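Local coordinates for protein acetyl-CoA acetyltransferase (Mycobacterium smegmatis, PDB 4EGV) that probably acts as an acyltransferase, being a monomeric thiolase-like protein of type 1 that carries an additional C-terminal domain beside its thiolase fold, at residues Ser241-Glu244 with Leu245-Thr249; Val462-Trp466 with Thr467-Gly471; Thr487-Glu490 with Asp491-Lys494; Gly39-Ser42 with Val43-Ala46. All coordinates share one frame; numbering follows the deposited sequence.

Contact 1: residues Ser241-Glu244 with Leu245-Thr249; sequences SVEE and LLTVT
The carboxylate of Glu243 turns one oxygen, OE1, toward a methyl of Leu246, with CD2 3.7 Å from it, while the peptide carbonyl of the same Glu243 receives the hydroxyl of Thr247 from well off its plane. The Thr247 OG1 to Glu243 O bond measures 2.7 Å, its donor tilted 34° from the carbonyl plane. Thr247 N and Leu246 N each add a weak bond to the same oxygen, which therefore has three donors around it, the hydroxyl being the closest. Thr247 can reach back because its OG1 stands beside its own backbone N (chi1 -55°). Leu245 N to Ser241 O (3.1 Å) and Leu246 N to Val242 O (3.2 Å) are the regular bonds of the short helix 242-246. At its start, Ser241 and Glu244 form a capping box, although both of its bonds are weak: Glu244 N to Ser241 OG and Ser241 N to Glu244 OE1. Arg240 makes a salt bridge with the other carboxylate oxygen of Glu244, while Val242 and Leu246 pack on helix 210-230. The N-terminal cap of this surface helix is thus loosely made, and the shorter hydroxyl bond is the one Thr247 donates at its C-terminal end.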
loop_
_atom_site.group_PDB
_atom_site.type_symbol
_atom_site.label_atom_id
_atom_site.label_comp_id
_atom_site.label_asym_id
_atom_site.label_seq_id
_atom_site.Cartn_x
_atom_site.Cartn_y
_atom_site.Cartn_z
ATOM N N SER A 241 -18.549 -12.187 -6.239
ATOM C CA SER A 241 -18.002 -13.353 -6.934
ATOM C C SER A 241 -17.105 -12.923 -8.103
ATOM O O SER A 241 -17.147 -11.793 -8.555
ATOM C CB SER A 241 -19.124 -14.272 -7.432
ATOM O OG SER A 241 -19.847 -13.678 -8.500
ATOM N N VAL A 242 -16.296 -13.853 -8.585
ATOM C CA VAL A 242 -15.415 -13.652 -9.722
ATOM C C VAL A 242 -16.181 -13.159 -10.941
ATOM O O VAL A 242 -15.761 -12.220 -11.588
ATOM C CB VAL A 242 -14.670 -14.972 -10.049
ATOM C CG1 VAL A 242 -13.904 -14.876 -11.340
ATOM C CG2 VAL A 242 -13.725 -15.403 -8.887
ATOM N N GLU A 243 -17.310 -13.797 -11.240
ATOM C CA GLU A 243 -18.170 -13.489 -12.391
ATOM C C GLU A 243 -18.737 -12.071 -12.282
ATOM O O GLU A 243 -18.729 -11.317 -13.254
ATOM C CB GLU A 243 -19.301 -14.538 -12.468
ATOM C CG GLU A 243 -20.044 -14.700 -13.826
ATOM C CD GLU A 243 -19.258 -15.547 -14.883
ATOM O OE1 GLU A 243 -18.265 -15.027 -15.444
ATOM O OE2 GLU A 243 -19.643 -16.716 -15.175
ATOM N N GLU A 244 -19.215 -11.724 -11.090
ATOM C CA GLU A 244 -19.760 -10.410 -10.784
ATOM C C GLU A 244 -18.738 -9.292 -11.021
ATOM O O GLU A 244 -19.077 -8.279 -11.602
ATOM C CB GLU A 244 -20.256 -10.407 -9.347
ATOM C CG GLU A 244 -21.146 -9.246 -8.907
ATOM C CD GLU A 244 -21.598 -9.400 -7.429
ATOM O OE1 GLU A 244 -21.335 -10.465 -6.817
ATOM O OE2 GLU A 244 -22.215 -8.466 -6.878
ATOM N N LEU A 245 -17.491 -9.491 -10.593
ATOM C CA LEU A 245 -16.392 -8.519 -10.777
ATOM C C LEU A 245 -15.946 -8.325 -12.231
ATOM O O LEU A 245 -15.577 -7.224 -12.644
ATOM C CB LEU A 245 -15.158 -8.894 -9.935
ATOM C CG LEU A 245 -15.161 -8.695 -8.415
ATOM C CD1 LEU A 245 -13.985 -9.336 -7.734
ATOM C CD2 LEU A 245 -15.207 -7.237 -8.083
ATOM N N LEU A 246 -15.983 -9.405 -12.998
ATOM C CA LEU A 246 -15.458 -9.438 -14.336
ATOM C C LEU A 246 -16.470 -8.975 -15.378
ATOM O O LEU A 246 -16.081 -8.535 -16.460
ATOM C CB LEU A 246 -14.963 -10.864 -14.609
ATOM C CG LEU A 246 -14.897 -11.506 -16.001
ATOM C CD1 LEU A 246 -13.802 -12.534 -16.084
ATOM C CD2 LEU A 246 -16.186 -12.157 -16.370
ATOM N N THR A 247 -17.761 -9.088 -15.053
ATOM C CA THR A 247 -18.863 -8.773 -15.987
ATOM C C THR A 247 -19.241 -7.299 -15.953
ATOM O O THR A 247 -19.768 -6.799 -14.958
ATOM C CB THR A 247 -20.121 -9.649 -15.716
ATOM O OG1 THR A 247 -19.761 -11.032 -15.763
ATOM C CG2 THR A 247 -21.214 -9.387 -16.732
ATOM N N VAL A 248 -18.964 -6.617 -17.056
ATOM C CA VAL A 248 -19.314 -5.210 -17.214
ATOM C C VAL A 248 -20.857 -5.010 -17.352
ATOM O O VAL A 248 -21.510 -5.574 -18.247
ATOM C CB VAL A 248 -18.541 -4.562 -18.414
ATOM C CG1 VAL A 248 -18.719 -3.046 -18.421
ATOM C CG2 VAL A 248 -17.068 -4.921 -18.367
ATOM N N THR A 249 -21.428 -4.238 -16.435
ATOM C CA THR A 249 -22.848 -3.923 -16.483
ATOM C C THR A 249 -23.024 -2.390 -16.456
ATOM O O THR A 249 -22.024 -1.660 -16.519
ATOM C CB THR A 249 -23.699 -4.693 -15.363
ATOM O OG1 THR A 249 -23.442 -4.177 -14.055
ATOM C CG2 THR A 249 -23.442 -6.203 -15.388
#

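Contact 2: residues Val462-Trp466 with Thr467-Gly471; sequences VRYDW and TPHTG
Tyr464 presents a ring edge to a face of His469, an edge-to-face pair with centroids 5.3 Å apart and planes 77° from each other. Tyr464 CD1 stands over the rim of the imidazole, 3.8 Å from His469 ND1. With CG beside the backbone N in both (chi1 -59° for Tyr464 and -62° for His469), the rings meet at nearly a right angle. Tyr464 CA also lies over the imidazole as an off-centre CH-pi contact, and Trp466 O meets the imidazole edge in its plane, 3.2 Å from His469 CD2. The phenol OH is bonded to Asp257. These residues build the turn of the beta hairpin formed by strands 453-463 and 470-476 in the additional C-terminal domain, with a cis peptide before Pro468. Arg463 and Thr470 are its hydrogen-bonded pair, the N-H of Arg463 meeting Thr470 O at 2.7 Å and Thr470 N meeting Arg463 O at 3.3 Å. On the face of the sheet that carries Arg463 and Thr470, Arg463 lays its CD over the centre of the indole of Trp466, 3.8 Å above the plane, then bends at chi3 so that NH2 reaches the syn side of Asp465 OD2 in a salt bridge of 2.8 Å. The Thr470 hydroxyl sits at the indole edge near CE3 and donates to Pro468 O at 3.0 Å.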
loop_
_atom_site.group_PDB
_atom_site.type_symbol
_atom_site.label_atom_id
_atom_site.label_comp_id
_atom_site.label_asym_id
_atom_site.label_seq_id
_atom_site.Cartn_x
_atom_site.Cartn_y
_atom_site.Cartn_z
ATOM N N VAL A 462 -7.272 4.076 -20.679
ATOM C CA VAL A 462 -8.331 4.891 -21.234
ATOM C C VAL A 462 -9.194 5.450 -20.107
ATOM O O VAL A 462 -9.505 4.748 -19.139
ATOM C CB VAL A 462 -9.213 4.090 -22.206
ATOM C CG1 VAL A 462 -10.227 5.019 -22.900
ATOM C CG2 VAL A 462 -8.386 3.380 -23.237
ATOM N N ARG A 463 -9.584 6.713 -20.221
ATOM C CA ARG A 463 -10.526 7.288 -19.260
ATOM C C ARG A 463 -11.940 7.215 -19.795
ATOM O O ARG A 463 -12.271 7.887 -20.747
ATOM C CB ARG A 463 -10.189 8.734 -18.943
ATOM C CG ARG A 463 -8.762 8.973 -18.522
ATOM C CD ARG A 463 -8.637 10.200 -17.661
ATOM N NE ARG A 463 -9.510 10.045 -16.506
ATOM C CZ ARG A 463 -9.280 10.528 -15.291
ATOM N NH1 ARG A 463 -8.182 11.240 -15.014
ATOM N NH2 ARG A 463 -10.165 10.284 -14.350
ATOM N N TYR A 464 -12.762 6.383 -19.177
ATOM C CA TYR A 464 -14.142 6.174 -19.604
ATOM C C TYR A 464 -15.089 7.121 -18.872
ATOM O O TYR A 464 -16.272 7.221 -19.187
ATOM C CB TYR A 464 -14.578 4.730 -19.392
ATOM C CG TYR A 464 -13.756 3.724 -20.117
ATOM C CD1 TYR A 464 -13.948 3.475 -21.458
ATOM C CD2 TYR A 464 -12.791 2.979 -19.443
ATOM C CE1 TYR A 464 -13.183 2.513 -22.127
ATOM C CE2 TYR A 464 -12.035 2.012 -20.097
ATOM C CZ TYR A 464 -12.234 1.790 -21.437
ATOM O OH TYR A 464 -11.487 0.839 -22.061
ATOM N N ASP A 465 -14.556 7.834 -17.906
ATOM C CA ASP A 465 -15.348 8.782 -17.162
ATOM C C ASP A 465 -15.346 10.146 -17.837
ATOM O O ASP A 465 -16.094 11.017 -17.443
ATOM C CB ASP A 465 -14.913 8.838 -15.677
ATOM C CG ASP A 465 -13.365 8.823 -15.486
ATOM O OD1 ASP A 465 -12.645 8.237 -16.323
ATOM O OD2 ASP A 465 -12.850 9.394 -14.495
ATOM N N TRP A 466 -14.531 10.302 -18.879
ATOM C CA TRP A 466 -14.546 11.491 -19.727
ATOM C C TRP A 466 -15.296 11.223 -21.015
ATOM O O TRP A 466 -15.321 10.102 -21.491
ATOM C CB TRP A 466 -13.115 11.936 -20.028
ATOM C CG TRP A 466 -12.358 12.470 -18.845
ATOM C CD1 TRP A 466 -12.748 12.430 -17.551
ATOM C CD2 TRP A 466 -11.059 13.074 -18.848
ATOM N NE1 TRP A 466 -11.800 12.988 -16.740
ATOM C CE2 TRP A 466 -10.743 13.390 -17.510
ATOM C CE3 TRP A 466 -10.129 13.396 -19.853
ATOM C CZ2 TRP A 466 -9.526 14.025 -17.141
ATOM C CZ3 TRP A 466 -8.909 14.039 -19.486
ATOM C CH2 TRP A 466 -8.632 14.347 -18.144
ATOM N N THR A 467 -15.934 12.250 -21.560
ATOM C CA THR A 467 -16.403 12.232 -22.943
ATOM C C THR A 467 -15.774 13.395 -23.710
ATOM O O THR A 467 -15.885 14.523 -23.291
ATOM C CB THR A 467 -17.919 12.281 -23.027
ATOM O OG1 THR A 467 -18.443 11.268 -22.177
ATOM C CG2 THR A 467 -18.427 12.092 -24.483
ATOM N N PRO A 468 -15.108 13.115 -24.846
ATOM C CA PRO A 468 -14.957 11.762 -25.397
ATOM C C PRO A 468 -13.964 10.924 -24.560
ATOM O O PRO A 468 -13.154 11.481 -23.835
ATOM C CB PRO A 468 -14.488 12.009 -26.845
ATOM C CG PRO A 468 -14.133 13.453 -26.916
ATOM C CD PRO A 468 -14.409 14.133 -25.637
ATOM N N HIS A 469 -14.065 9.605 -24.639
ATOM C CA HIS A 469 -13.102 8.729 -23.981
ATOM C C HIS A 469 -11.676 9.147 -24.369
ATOM O O HIS A 469 -11.405 9.508 -25.502
ATOM C CB HIS A 469 -13.382 7.250 -24.301
ATOM C CG HIS A 469 -14.715 6.764 -23.819
ATOM N ND1 HIS A 469 -15.291 5.597 -24.274
ATOM C CD2 HIS A 469 -15.600 7.293 -22.939
ATOM C CE1 HIS A 469 -16.473 5.429 -23.700
ATOM N NE2 HIS A 469 -16.684 6.448 -22.885
ATOM N N THR A 470 -10.771 9.115 -23.408
ATOM C CA THR A 470 -9.446 9.688 -23.584
ATOM C C THR A 470 -8.374 8.670 -23.247
ATOM O O THR A 470 -8.387 8.109 -22.158
ATOM C CB THR A 470 -9.261 10.941 -22.675
ATOM O OG1 THR A 470 -10.263 11.900 -22.976
ATOM C CG2 THR A 470 -7.895 11.608 -22.855
ATOM N N GLY A 471 -7.444 8.473 -24.181
ATOM C CA GLY A 471 -6.329 7.547 -24.034
ATOM C C GLY A 471 -5.038 8.191 -23.574
ATOM O O GLY A 471 -4.689 9.283 -23.970
#

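Contact 3: residues Thr487-Glu490 with Asp491-Lys494; sequences TKDE and DLVK
Leu492 reaches back from the first turn of its helix to Thr487, the two side chains crossing at about a right angle. Its CB lies beside the carboxylate oxygen OD2 of Asp489; CG, anti to the backbone N (chi1 -168°), comes 4.1 Å from Thr487 CG2; and the branch CD2 lies across the threonine, 3.7 Å from Thr487 OG1 and 3.9 Å from its CG2. That hydroxyl is bonded to Ala517 O. Asp489 is the N-cap: its OD2 takes the N-H of Leu492 at 2.6 Å on the anti side, 33° out of the carboxylate plane, and its carbonyl O takes Val493 N at 3.2 Å in a nearly straight bond. The next turn is tied by a weak bond from Lys494 N to Glu490 O. Val493 CG2 lies against Asp489 O, and 3.7 Å from Thr487 O. Asp489 OD1 lies 3.9 Å from Asp491 OD2, and these like charges may be eased by the positive end of the helix dipole. The stretch leads from strand 482-487 into helix 490-498, whose Leu492 packs on Ala517 and Leu519 of strand 516-519 and on Ile473 of strand 470-476, while Val493 touches His469 of the hairpin turn.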
loop_
_atom_site.group_PDB
_atom_site.type_symbol
_atom_site.label_atom_id
_atom_site.label_comp_id
_atom_site.label_asym_id
_atom_site.label_seq_id
_atom_site.Cartn_x
_atom_site.Cartn_y
_atom_site.Cartn_z
ATOM N N THR A 487 -4.673 11.284 -26.239
ATOM C CA THR A 487 -5.357 11.061 -27.512
ATOM C C THR A 487 -6.891 11.014 -27.378
ATOM O O THR A 487 -7.456 10.364 -26.481
ATOM C CB THR A 487 -4.771 9.790 -28.292
ATOM O OG1 THR A 487 -5.267 9.739 -29.631
ATOM C CG2 THR A 487 -5.122 8.483 -27.624
ATOM N N LYS A 488 -7.562 11.727 -28.273
ATOM C CA LYS A 488 -9.009 11.606 -28.396
ATOM C C LYS A 488 -9.427 11.182 -29.791
ATOM O O LYS A 488 -10.619 11.068 -30.081
ATOM C CB LYS A 488 -9.700 12.912 -28.034
ATOM C CG LYS A 488 -9.484 13.252 -26.607
ATOM C CD LYS A 488 -10.261 14.419 -26.125
ATOM C CE LYS A 488 -9.645 14.842 -24.818
ATOM N NZ LYS A 488 -10.620 15.413 -23.879
ATOM N N ASP A 489 -8.448 11.013 -30.665
ATOM C CA ASP A 489 -8.701 10.423 -31.950
ATOM C C ASP A 489 -9.637 9.191 -31.797
ATOM O O ASP A 489 -9.335 8.234 -31.095
ATOM C CB ASP A 489 -7.363 10.109 -32.632
ATOM C CG ASP A 489 -7.502 9.136 -33.775
ATOM O OD1 ASP A 489 -7.952 9.545 -34.885
ATOM O OD2 ASP A 489 -7.147 7.953 -33.563
ATOM N N GLU A 490 -10.805 9.275 -32.430
ATOM C CA GLU A 490 -11.798 8.207 -32.468
ATOM C C GLU A 490 -11.163 6.849 -32.884
ATOM O O GLU A 490 -11.466 5.826 -32.279
ATOM C CB GLU A 490 -12.991 8.676 -33.350
ATOM C CG GLU A 490 -14.084 7.636 -33.798
ATOM C CD GLU A 490 -15.145 8.236 -34.817
ATOM O OE1 GLU A 490 -16.108 8.910 -34.371
ATOM O OE2 GLU A 490 -15.029 8.030 -36.058
ATOM N N ASP A 491 -10.257 6.844 -33.867
ATOM C CA ASP A 491 -9.667 5.572 -34.358
ATOM C C ASP A 491 -8.768 4.842 -33.326
ATOM O O ASP A 491 -8.916 3.631 -33.091
ATOM C CB ASP A 491 -8.899 5.761 -35.702
ATOM C CG ASP A 491 -9.836 6.016 -36.914
ATOM O OD1 ASP A 491 -10.629 5.103 -37.319
ATOM O OD2 ASP A 491 -9.745 7.153 -37.461
ATOM N N LEU A 492 -7.839 5.592 -32.735
ATOM C CA LEU A 492 -6.881 5.085 -31.761
ATOM C C LEU A 492 -7.541 4.607 -30.481
ATOM O O LEU A 492 -7.207 3.543 -29.954
ATOM C CB LEU A 492 -5.827 6.145 -31.441
ATOM C CG LEU A 492 -4.573 5.745 -30.654
ATOM C CD1 LEU A 492 -4.047 4.359 -30.982
ATOM C CD2 LEU A 492 -3.460 6.753 -30.757
ATOM N N VAL A 493 -8.496 5.379 -29.996
ATOM C CA VAL A 493 -9.218 5.052 -28.781
ATOM C C VAL A 493 -10.049 3.768 -28.921
ATOM O O VAL A 493 -10.211 3.027 -27.972
ATOM C CB VAL A 493 -10.047 6.299 -28.288
ATOM C CG1 VAL A 493 -10.970 5.965 -27.123
ATOM C CG2 VAL A 493 -9.110 7.432 -27.893
ATOM N N LYS A 494 -10.555 3.500 -30.107
ATOM C CA LYS A 494 -11.288 2.268 -30.374
ATOM C C LYS A 494 -10.352 1.047 -30.189
ATOM O O LYS A 494 -10.751 0.044 -29.599
ATOM C CB LYS A 494 -11.884 2.346 -31.798
ATOM C CG LYS A 494 -12.799 1.219 -32.228
ATOM C CD LYS A 494 -13.610 1.613 -33.475
ATOM C CE LYS A 494 -14.990 0.891 -33.444
ATOM N NZ LYS A 494 -15.690 0.943 -34.740
#

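Contact 4: residues Gly39-Ser42 with Val43-Ala46; sequences GMSS and VELA
Ser41 and Glu44 close a capping box at the start of helix 42-56. Ser41 OG accepts the N-H of Glu44 at 3.1 Å, and in return Ser41 N donates to Glu44 OE1 at 3.0 Å; the two bonds are nearly straight, with N-H to acceptor angles of 167° and 165°. The carboxylate uses the anti lone pair of OE1, the one away from its other oxygen. For this, Ser41 OG lies between the backbone N and the carbonyl carbon (chi1 82°), which brings it to Glu44 N, and Glu44 runs its chain extended from CG back toward the N-cap. Each partner of the box thus takes up a backbone N-H of the other. Ordinary helical bonds follow, Leu45 N to Ser41 O at 3.1 Å and Ala46 N to Ser42 O at 3.2 Å.

Farther out, Met40, a selenomethionine, crosses Glu44 at about a right angle, its CG 4.0 Å from Glu44 CB, and turns its SE to the CD2 branch of Leu45 at 3.9 Å. Leu45 CG also rests close to Ser41 O, over the first turn. Met40 and Leu45 share Phe28 of strand 20-29, Leu45 and Ala46 touch Ser142 of strand 136-143, and Val43 packs along helix 93-101 on Tyr93, Ser96 and Asn100, placing the helix start between the central mixed sheet and that helix.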
loop_
_atom_site.group_PDB
_atom_site.type_symbol
_atom_site.label_atom_id
_atom_site.label_comp_id
_atom_site.label_asym_id
_atom_site.label_seq_id
_atom_site.Cartn_x
_atom_site.Cartn_y
_atom_site.Cartn_z
ATOM N N GLY A 39 -21.193 13.501 12.121
ATOM C CA GLY A 39 -20.054 12.635 11.932
ATOM C C GLY A 39 -18.864 13.141 12.707
ATOM O O GLY A 39 -18.561 14.302 12.659
HETATM N N MSE A 40 -18.188 12.242 13.409
HETATM C CA MSE A 40 -16.961 12.531 14.146
HETATM C C MSE A 40 -15.812 13.153 13.348
HETATM O O MSE A 40 -15.631 12.913 12.197
HETATM C CB MSE A 40 -16.455 11.263 14.781
HETATM C CG MSE A 40 -17.031 10.902 16.121
HETATM SE SE MSE A 40 -16.246 9.277 16.703
HETATM C CE MSE A 40 -17.557 8.728 17.850
ATOM N N SER A 41 -15.033 13.968 14.008
ATOM C CA SER A 41 -13.937 14.620 13.359
ATOM C C SER A 41 -12.826 13.629 13.226
ATOM O O SER A 41 -12.860 12.593 13.826
ATOM C CB SER A 41 -13.502 15.845 14.141
ATOM O OG SER A 41 -12.677 15.508 15.189
ATOM N N SER A 42 -11.840 13.933 12.419
ATOM C CA SER A 42 -10.761 12.978 12.261
ATOM C C SER A 42 -9.932 12.819 13.570
ATOM O O SER A 42 -9.487 11.714 13.870
ATOM C CB SER A 42 -9.946 13.226 10.970
ATOM O OG SER A 42 -8.824 14.078 11.145
ATOM N N VAL A 43 -9.792 13.904 14.362
ATOM C CA VAL A 43 -9.195 13.852 15.706
ATOM C C VAL A 43 -9.992 12.889 16.550
ATOM O O VAL A 43 -9.429 11.982 17.133
ATOM C CB VAL A 43 -9.065 15.265 16.359
ATOM C CG1 VAL A 43 -8.960 15.204 17.870
ATOM C CG2 VAL A 43 -7.873 16.004 15.777
ATOM N N GLU A 44 -11.305 13.051 16.571
ATOM C CA GLU A 44 -12.170 12.211 17.421
ATOM C C GLU A 44 -12.019 10.695 17.113
ATOM O O GLU A 44 -12.013 9.858 18.018
ATOM C CB GLU A 44 -13.665 12.685 17.385
ATOM C CG GLU A 44 -13.991 14.047 18.149
ATOM C CD GLU A 44 -15.468 14.612 17.928
ATOM O OE1 GLU A 44 -15.925 14.824 16.774
ATOM O OE2 GLU A 44 -16.176 14.852 18.930
ATOM N N LEU A 45 -11.887 10.378 15.833
ATOM C CA LEU A 45 -11.738 8.995 15.365
ATOM C C LEU A 45 -10.404 8.317 15.740
ATOM O O LEU A 45 -10.341 7.131 16.085
ATOM C CB LEU A 45 -11.906 8.935 13.857
ATOM C CG LEU A 45 -13.291 9.172 13.240
ATOM C CD1 LEU A 45 -13.225 9.460 11.748
ATOM C CD2 LEU A 45 -14.303 8.090 13.547
ATOM N N ALA A 46 -9.340 9.103 15.649
ATOM C CA ALA A 46 -8.025 8.694 16.043
ATOM C C ALA A 46 -7.983 8.570 17.545
ATOM O O ALA A 46 -7.272 7.760 18.067
ATOM C CB ALA A 46 -6.995 9.717 15.556
#

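Overall arrangement
Along the chain the order is contact 4, contact 1, contact 2 and contact 3. Contact 4 opens helix 42-56 beside the nine-stranded mixed sheet, its centre about 35 Å from that of contact 1, which packs on helix 210-230 at the surface. Contacts 2 and 3 lie in the additional C-terminal domain, centres about 10 Å apart, and touch: Gly471 N approaches Thr487 O at 3.0 Å, a probable hydrogen bond between neighbouring strands. Contact 1 comes within about 9 Å of contact 2 by nearest atoms. Contact 3 has its centre about 46 Å from that of contact 4, so the C-terminal domain carries its own five-stranded antiparallel sheet apart from the thiolase-type sheet beside contact 4.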